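Local coordinates for protein amidohydrolase (Xanthomonas campestris pv. campestris, PDB 4DZH) that probably deaminates adenosine-type nucleosides such as 5'-methylthioadenosine, using a zinc ion bound in the barrel of an amidohydrolase of the ATZ/TRZ family, at residues A[163-168]-A[205-210]; A[153-158]-A[413-418]. One frame throughout, in Å; residues are numbered along the deposited sequence.

Overall arrangement
Both contacts draw on barrel strand 156-163: contact 2 links its start to hairpin 410-422, which joins the sheet through strand 381-385, and contact 1 lies at its C-terminal end. Their centres are 32 Å apart and their nearest atoms about 13 Å apart, so they do not touch. Along the chain the order is 153-158, 163-168, 205-210 and, much later, 413-418; contact 1 thus falls wholly between the two halves of contact 2. Contact 1 ties the loops at the C-terminal ends of neighbouring strands of the TIM barrel, the end where the zinc ligands His79, His81, His228 and Asp316 gather.

Contact 1 of 2, residues A[163-168]-A[205-210]; sequences IIDFPT and TVNDAN
Two loops at the C-terminal ends of adjacent barrel strands, 156-163 and 194-200, meet where Asp165 reaches over to the start of helix 208-221. The carboxylate of Asp165 does most of the polar work. Its OD1 takes the backbone N-H of Asn207 on the syn lone pair, with 2.9 Å between Asn207 N and Asp165 OD1. On the anti side Asp165 OD1 accepts from Asn210 ND2, also at 2.9 Å, in a more bent bond (142° at the hydrogen) that arrives 25° out of the carboxylate plane. With CG anti to the carbonyl carbon and beside the backbone N (chi1 -69°), the carboxylate of Asp165 lies near Thr205 O and within reach of Asn207 N. Asp165 N gives its hydrogen to Thr205 O at 2.9 Å, almost straight on to the carbonyl. Backbone and side chain of Asp165 thus grip Thr205 and Asn207, either side of Val206. Asn207 is the N-cap: its OD1 receives Asn210 N at 2.8 Å, closing the first helical turn, while the amide of Asn210, which also bonds Asp174, leans back to Asp165. Two donors on one oxygen, both at the helix start, would be expected to favour the charged carboxylate.

Around these bonds, Ile164 CG1 lies 3.7 Å from Thr205 CB, and Phe166 brings ring atom CE2 to 3.7 Å from Thr205 CG2, so the methyl sits at the ring edge, near its plane. The hydroxyl of Thr205 turns to His201 instead. Val206 CG2 also lies 3.4 Å from the carbonyl oxygen Ile163 O. Thr205 stands about 7 Å, side chain to side chain, from zinc ligand His228. The arrangement is an N-capped helix start tied by an aspartate from the preceding beta-alpha loop, among the catalytic-end loops of a TIM barrel.

Contact 2 of 2, residues A[153-158]-A[413-418]; sequences HGFRAL and VWIAGK
Hydrophobic contact comes first: Ile415, which ends strand 410-415 and opens the type I' turn, meets the Phe155 ring obliquely, with Ile415 CD1 3.6 Å from Phe155 CD2. Chi2 of -174° extends the longer branch and carries CD1 out to the ring.

The other branch packs a methyl closely on a carbonyl: Ile415 CG2, anti to its own N, comes to 3.2 Å from Gly154 O.

No direct hydrogen bond crosses between the segments; one water bridges them. It donates to Gly154 O at 2.9 Å and to Ile415 O at 2.8 Å, joining a Schellman-type helix end to the turn 415-418. Ile415 O also accepts from Lys418 N at 3.0 Å, the bond that closes this turn.

Charge enters through Arg156. Bent at chi3 (-57°), its chain brings NH2 to 3.9 Å from Ala416 CB, a van der Waals contact, while NE makes a salt bridge with Asp380; the other carboxylate oxygen of Asp380 takes Ala416 N, so one aspartate serves both segments.

Helix 114-130 packs on Phe155 through Met128 and Leu129. Strand 133-139 pairs with 156-163 and touches the hairpin where Thr134 meets Val413.

Contact 1 of 2, residues A[163-168]-A[205-210]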
ATOM      1  N   ILE A 163     -23.446  21.033   1.279  1.00 18.34           N
ATOM      2  CA  ILE A 163     -24.880  21.253   1.228  1.00 18.56           C
ATOM      3  C   ILE A 163     -25.556  19.920   1.602  1.00 20.01           C
ATOM      4  O   ILE A 163     -25.256  18.881   1.000  1.00 21.17           O
ATOM      5  CB  ILE A 163     -25.341  21.639  -0.194  1.00 20.82           C
ATOM      6  CG1 ILE A 163     -24.628  22.899  -0.683  1.00 20.07           C
ATOM      7  CG2 ILE A 163     -26.879  21.748  -0.259  1.00 21.47           C
ATOM      8  CD1 ILE A 163     -24.961  24.180   0.164  1.00 19.20           C
ATOM      9  N   ILE A 164     -26.470  19.928   2.575  1.00 21.33           N
ATOM     10  CA  ILE A 164     -27.126  18.688   3.000  1.00 21.21           C
ATOM     11  C   ILE A 164     -28.482  19.080   3.601  1.00 21.41           C
ATOM     12  O   ILE A 164     -28.662  20.215   4.068  1.00 23.92           O
ATOM     13  CB  ILE A 164     -26.187  17.888   3.977  1.00 26.14           C
ATOM     14  CG1 ILE A 164     -26.695  16.465   4.210  1.00 28.58           C
ATOM     15  CG2 ILE A 164     -25.946  18.615   5.294  1.00 24.91           C
ATOM     16  CD1 ILE A 164     -25.710  15.614   4.973  1.00 26.68           C
ATOM     17  N   ASP A 165     -29.437  18.157   3.569  1.00 21.20           N
ATOM     18  CA  ASP A 165     -30.799  18.499   4.007  1.00 22.65           C
ATOM     19  C   ASP A 165     -30.928  18.549   5.524  1.00 26.35           C
ATOM     20  O   ASP A 165     -31.988  18.909   6.019  1.00 29.99           O
ATOM     21  CB  ASP A 165     -31.808  17.430   3.577  1.00 23.14           C
ATOM     22  CG  ASP A 165     -32.055  17.371   2.083  1.00 29.27           C
ATOM     23  OD1 ASP A 165     -31.630  18.261   1.317  1.00 31.06           O
ATOM     24  OD2 ASP A 165     -32.743  16.403   1.681  1.00 30.90           O
ATOM     25  N   PHE A 166     -29.907  18.122   6.258  1.00 27.00           N
ATOM     26  CA  PHE A 166     -30.024  17.935   7.711  1.00 31.69           C
ATOM     27  C   PHE A 166     -29.204  18.947   8.509  1.00 27.66           C
ATOM     28  O   PHE A 166     -28.136  19.389   8.074  1.00 25.61           O
ATOM     29  CB  PHE A 166     -29.583  16.520   8.103  1.00 33.61           C
ATOM     30  CG  PHE A 166     -30.158  15.448   7.235  1.00 39.74           C
ATOM     31  CD1 PHE A 166     -31.536  15.258   7.171  1.00 45.09           C
ATOM     32  CD2 PHE A 166     -29.334  14.626   6.493  1.00 41.61           C
ATOM     33  CE1 PHE A 166     -32.079  14.262   6.372  1.00 45.26           C
ATOM     34  CE2 PHE A 166     -29.862  13.628   5.692  1.00 41.55           C
ATOM     35  CZ  PHE A 166     -31.242  13.452   5.631  1.00 44.80           C
ATOM     36  N   PRO A 167     -29.710  19.351   9.679  1.00 29.81           N
ATOM     37  CA  PRO A 167     -28.991  20.358  10.466  1.00 29.77           C
ATOM     38  C   PRO A 167     -27.771  19.785  11.152  1.00 30.02           C
ATOM     39  O   PRO A 167     -27.742  18.602  11.548  1.00 29.52           O
ATOM     40  CB  PRO A 167     -30.040  20.816  11.503  1.00 30.92           C
ATOM     41  CG  PRO A 167     -30.941  19.633  11.626  1.00 33.86           C
ATOM     42  CD  PRO A 167     -31.037  19.042  10.252  1.00 32.39           C
ATOM     43  N   THR A 168     -26.742  20.614  11.242  1.00 29.00           N
ATOM     44  CA  THR A 168     -25.492  20.262  11.906  1.00 29.50           C
ATOM     45  C   THR A 168     -24.996  21.535  12.566  1.00 32.27           C
ATOM     46  O   THR A 168     -25.616  22.601  12.433  1.00 33.14           O
ATOM     47  CB  THR A 168     -24.420  19.819  10.906  1.00 27.15           C
ATOM     48  OG1 THR A 168     -24.198  20.880   9.962  1.00 25.86           O
ATOM     49  CG2 THR A 168     -24.846  18.559  10.166  1.00 25.97           C
ATOM     50  N   THR A 205     -29.020  12.470   0.474  1.00 24.28           N
ATOM     51  CA  THR A 205     -29.080  13.427   1.586  1.00 23.78           C
ATOM     52  C   THR A 205     -29.342  14.826   1.092  1.00 20.61           C
ATOM     53  O   THR A 205     -29.334  15.767   1.884  1.00 22.69           O
ATOM     54  CB  THR A 205     -27.783  13.480   2.405  1.00 24.64           C
ATOM     55  OG1 THR A 205     -26.668  13.732   1.528  1.00 24.25           O
ATOM     56  CG2 THR A 205     -27.554  12.188   3.191  1.00 24.43           C
ATOM     57  N   VAL A 206     -29.554  14.971  -0.211  1.00 21.85           N
ATOM     58  CA  VAL A 206     -29.741  16.279  -0.803  1.00 24.47           C
ATOM     59  C   VAL A 206     -31.017  16.216  -1.642  1.00 27.71           C
ATOM     60  O   VAL A 206     -31.098  15.452  -2.608  1.00 28.61           O
ATOM     61  CB  VAL A 206     -28.552  16.709  -1.691  1.00 25.50           C
ATOM     62  CG1 VAL A 206     -28.837  18.039  -2.390  1.00 25.60           C
ATOM     63  CG2 VAL A 206     -27.258  16.806  -0.871  1.00 24.08           C
ATOM     64  N   ASN A 207     -32.008  17.032  -1.283  1.00 26.98           N
ATOM     65  CA  ASN A 207     -33.277  16.966  -2.000  1.00 30.12           C
ATOM     66  C   ASN A 207     -33.246  17.674  -3.371  1.00 29.81           C
ATOM     67  O   ASN A 207     -32.285  18.365  -3.693  1.00 30.69           O
ATOM     68  CB  ASN A 207     -34.438  17.403  -1.100  1.00 29.82           C
ATOM     69  CG  ASN A 207     -34.389  18.898  -0.715  1.00 36.83           C
ATOM     70  OD1 ASN A 207     -33.767  19.722  -1.390  1.00 36.15           O
ATOM     71  ND2 ASN A 207     -35.079  19.246   0.373  1.00 40.89           N
ATOM     72  N   ASP A 208     -34.273  17.473  -4.194  1.00 29.47           N
ATOM     73  CA  ASP A 208     -34.292  18.063  -5.533  1.00 28.27           C
ATOM     74  C   ASP A 208     -34.143  19.601  -5.547  1.00 30.45           C
ATOM     75  O   ASP A 208     -33.478  20.167  -6.423  1.00 30.99           O
ATOM     76  CB  ASP A 208     -35.611  17.712  -6.221  1.00 29.05           C
ATOM     77  CG  ASP A 208     -35.610  16.307  -6.779  1.00 32.95           C
ATOM     78  OD1 ASP A 208     -34.609  15.574  -6.535  1.00 30.99           O
ATOM     79  OD2 ASP A 208     -36.589  15.923  -7.472  1.00 37.57           O
ATOM     80  N   ALA A 209     -34.807  20.285  -4.606  1.00 27.87           N
ATOM     81  CA  ALA A 209     -34.746  21.738  -4.514  1.00 30.96           C
ATOM     82  C   ALA A 209     -33.338  22.240  -4.177  1.00 29.88           C
ATOM     83  O   ALA A 209     -32.883  23.217  -4.755  1.00 30.24           O
ATOM     84  CB  ALA A 209     -35.755  22.230  -3.492  1.00 29.77           C
ATOM     85  N   ASN A 210     -32.667  21.560  -3.249  1.00 31.01           N
ATOM     86  CA  ASN A 210     -31.285  21.889  -2.921  1.00 27.42           C
ATOM     87  C   ASN A 210     -30.341  21.628  -4.099  1.00 27.89           C
ATOM     88  O   ASN A 210     -29.401  22.398  -4.330  1.00 26.24           O
ATOM     89  CB  ASN A 210     -30.833  21.140  -1.667  1.00 27.99           C
ATOM     90  CG  ASN A 210     -31.344  21.806  -0.399  1.00 31.59           C
ATOM     91  OD1 ASN A 210     -31.671  22.996  -0.411  1.00 34.47           O
ATOM     92  ND2 ASN A 210     -31.403  21.055   0.692  1.00 30.97           N
TER

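Contact 2 of 2, residues A[153-158]-A[413-418]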
ATOM      1  N   HIS A 153      -0.945  27.788   5.684  1.00 17.03           N
ATOM      2  CA  HIS A 153       0.156  26.875   5.496  1.00 16.52           C
ATOM      3  C   HIS A 153       0.708  26.878   4.083  1.00 15.65           C
ATOM      4  O   HIS A 153       1.613  26.068   3.746  1.00 19.64           O
ATOM      5  CB  HIS A 153      -0.257  25.430   5.869  1.00 18.36           C
ATOM      6  CG  HIS A 153      -0.386  25.213   7.342  1.00 20.68           C
ATOM      7  ND1 HIS A 153      -1.519  25.533   8.044  1.00 22.34           N
ATOM      8  CD2 HIS A 153       0.526  24.800   8.256  1.00 26.10           C
ATOM      9  CE1 HIS A 153      -1.325  25.278   9.331  1.00 22.37           C
ATOM     10  NE2 HIS A 153      -0.093  24.841   9.482  1.00 28.04           N
ATOM     11  N   GLY A 154       0.157  27.736   3.237  1.00 16.67           N
ATOM     12  CA  GLY A 154       0.553  27.724   1.848  1.00 19.44           C
ATOM     13  C   GLY A 154       0.241  26.472   1.054  1.00 20.46           C
ATOM     14  O   GLY A 154       1.001  26.100   0.174  1.00 20.71           O
ATOM     15  N   PHE A 155      -0.898  25.835   1.341  1.00 15.68           N
ATOM     16  CA  PHE A 155      -1.207  24.537   0.782  1.00 16.20           C
ATOM     17  C   PHE A 155      -2.390  24.705  -0.171  1.00 16.36           C
ATOM     18  O   PHE A 155      -3.322  25.420   0.163  1.00 20.00           O
ATOM     19  CB  PHE A 155      -1.532  23.548   1.927  1.00 18.00           C
ATOM     20  CG  PHE A 155      -1.639  22.113   1.480  1.00 12.81           C
ATOM     21  CD1 PHE A 155      -2.801  21.616   0.880  1.00 13.16           C
ATOM     22  CD2 PHE A 155      -0.569  21.259   1.656  1.00 13.51           C
ATOM     23  CE1 PHE A 155      -2.868  20.290   0.445  1.00 15.57           C
ATOM     24  CE2 PHE A 155      -0.613  19.917   1.203  1.00 14.58           C
ATOM     25  CZ  PHE A 155      -1.775  19.427   0.614  1.00 15.35           C
ATOM     26  N   ARG A 156      -2.312  24.104  -1.369  1.00 15.10           N
ATOM     27  CA  ARG A 156      -3.332  24.356  -2.387  1.00 16.39           C
ATOM     28  C   ARG A 156      -4.599  23.530  -2.149  1.00 15.40           C
ATOM     29  O   ARG A 156      -4.541  22.350  -1.807  1.00 15.82           O
ATOM     30  CB  ARG A 156      -2.760  24.044  -3.770  1.00 14.99           C
ATOM     31  CG  ARG A 156      -3.564  24.682  -4.926  1.00 17.52           C
ATOM     32  CD  ARG A 156      -2.862  24.415  -6.248  1.00 17.51           C
ATOM     33  NE  ARG A 156      -1.498  24.930  -6.227  1.00 17.58           N
ATOM     34  CZ  ARG A 156      -1.184  26.218  -6.396  1.00 17.87           C
ATOM     35  NH1 ARG A 156      -2.143  27.141  -6.562  1.00 21.41           N
ATOM     36  NH2 ARG A 156       0.089  26.593  -6.376  1.00 19.97           N
ATOM     37  N   ALA A 157      -5.752  24.151  -2.362  1.00 15.48           N
ATOM     38  CA  ALA A 157      -6.990  23.410  -2.127  1.00 15.14           C
ATOM     39  C   ALA A 157      -8.153  23.941  -2.914  1.00 15.91           C
ATOM     40  O   ALA A 157      -8.354  25.151  -3.038  1.00 17.03           O
ATOM     41  CB  ALA A 157      -7.346  23.472  -0.648  1.00 17.07           C
ATOM     42  N   LEU A 158      -8.969  23.000  -3.361  1.00 12.55           N
ATOM     43  CA  LEU A 158     -10.354  23.322  -3.786  1.00 15.77           C
ATOM     44  C   LEU A 158     -11.203  22.946  -2.580  1.00 15.98           C
ATOM     45  O   LEU A 158     -11.209  21.759  -2.167  1.00 16.51           O
ATOM     46  CB  LEU A 158     -10.739  22.475  -5.011  1.00 16.05           C
ATOM     47  CG  LEU A 158     -12.193  22.703  -5.492  1.00 16.15           C
ATOM     48  CD1 LEU A 158     -12.457  24.153  -5.900  1.00 18.23           C
ATOM     49  CD2 LEU A 158     -12.547  21.775  -6.658  1.00 17.40           C
ATOM     50  N   VAL A 413       9.493  19.104  -0.929  1.00 14.43           N
ATOM     51  CA  VAL A 413       8.206  19.537  -1.463  1.00 16.15           C
ATOM     52  C   VAL A 413       8.145  21.054  -1.526  1.00 15.71           C
ATOM     53  O   VAL A 413       8.468  21.766  -0.542  1.00 18.54           O
ATOM     54  CB  VAL A 413       7.092  19.066  -0.528  1.00 16.11           C
ATOM     55  CG1 VAL A 413       5.747  19.658  -0.980  1.00 18.69           C
ATOM     56  CG2 VAL A 413       7.058  17.554  -0.517  1.00 18.15           C
ATOM     57  N   TRP A 414       7.709  21.559  -2.675  1.00 19.95           N
ATOM     58  CA  TRP A 414       7.451  22.990  -2.854  1.00 19.60           C
ATOM     59  C   TRP A 414       6.023  23.174  -3.331  1.00 16.06           C
ATOM     60  O   TRP A 414       5.534  22.368  -4.137  1.00 16.19           O
ATOM     61  CB  TRP A 414       8.343  23.580  -3.936  1.00 17.78           C
ATOM     62  CG  TRP A 414       9.817  23.515  -3.663  1.00 20.23           C
ATOM     63  CD1 TRP A 414      10.611  24.529  -3.166  1.00 19.63           C
ATOM     64  CD2 TRP A 414      10.684  22.408  -3.908  1.00 20.74           C
ATOM     65  NE1 TRP A 414      11.924  24.111  -3.093  1.00 27.49           N
ATOM     66  CE2 TRP A 414      12.001  22.826  -3.557  1.00 22.19           C
ATOM     67  CE3 TRP A 414      10.491  21.119  -4.414  1.00 22.90           C
ATOM     68  CZ2 TRP A 414      13.097  21.970  -3.647  1.00 23.87           C
ATOM     69  CZ3 TRP A 414      11.612  20.262  -4.510  1.00 26.18           C
ATOM     70  CH2 TRP A 414      12.886  20.706  -4.136  1.00 23.06           C
ATOM     71  N   ILE A 415       5.388  24.249  -2.855  1.00 14.71           N
ATOM     72  CA  ILE A 415       4.042  24.657  -3.300  1.00 14.28           C
ATOM     73  C   ILE A 415       4.157  26.123  -3.699  1.00 17.51           C
ATOM     74  O   ILE A 415       4.535  26.991  -2.881  1.00 16.78           O
ATOM     75  CB  ILE A 415       2.950  24.491  -2.218  1.00 17.36           C
ATOM     76  CG1 ILE A 415       2.903  23.030  -1.751  1.00 20.71           C
ATOM     77  CG2 ILE A 415       1.538  24.968  -2.738  1.00 16.39           C
ATOM     78  CD1 ILE A 415       1.735  22.729  -0.762  1.00 20.04           C
ATOM     79  N   ALA A 416       3.849  26.377  -4.963  1.00 15.98           N
ATOM     80  CA  ALA A 416       4.068  27.731  -5.548  1.00 19.19           C
ATOM     81  C   ALA A 416       5.522  28.195  -5.302  1.00 22.06           C
ATOM     82  O   ALA A 416       5.790  29.377  -5.000  1.00 21.41           O
ATOM     83  CB  ALA A 416       3.064  28.728  -4.987  1.00 17.54           C
ATOM     84  N   GLY A 417       6.450  27.242  -5.408  1.00 19.81           N
ATOM     85  CA  GLY A 417       7.858  27.514  -5.251  1.00 19.31           C
ATOM     86  C   GLY A 417       8.319  27.751  -3.819  1.00 19.95           C
ATOM     87  O   GLY A 417       9.505  28.006  -3.615  1.00 24.51           O
ATOM     88  N   LYS A 418       7.425  27.668  -2.824  1.00 17.06           N
ATOM     89  CA  LYS A 418       7.836  27.918  -1.447  1.00 18.83           C
ATOM     90  C   LYS A 418       8.162  26.560  -0.829  1.00 20.13           C
ATOM     91  O   LYS A 418       7.359  25.637  -0.968  1.00 21.24           O
ATOM     92  CB  LYS A 418       6.714  28.577  -0.635  1.00 19.86           C
ATOM     93  CG  LYS A 418       6.163  29.925  -1.157  1.00 25.78           C
ATOM     94  CD  LYS A 418       7.241  30.923  -1.378  1.00 32.42           C
ATOM     95  CE  LYS A 418       6.637  32.286  -1.763  1.00 38.37           C
ATOM     96  NZ  LYS A 418       7.693  33.264  -2.203  1.00 46.58           N
TER
HETATM   97  O   HOH W   1       2.899  27.964  -0.876  1.00 22.04           O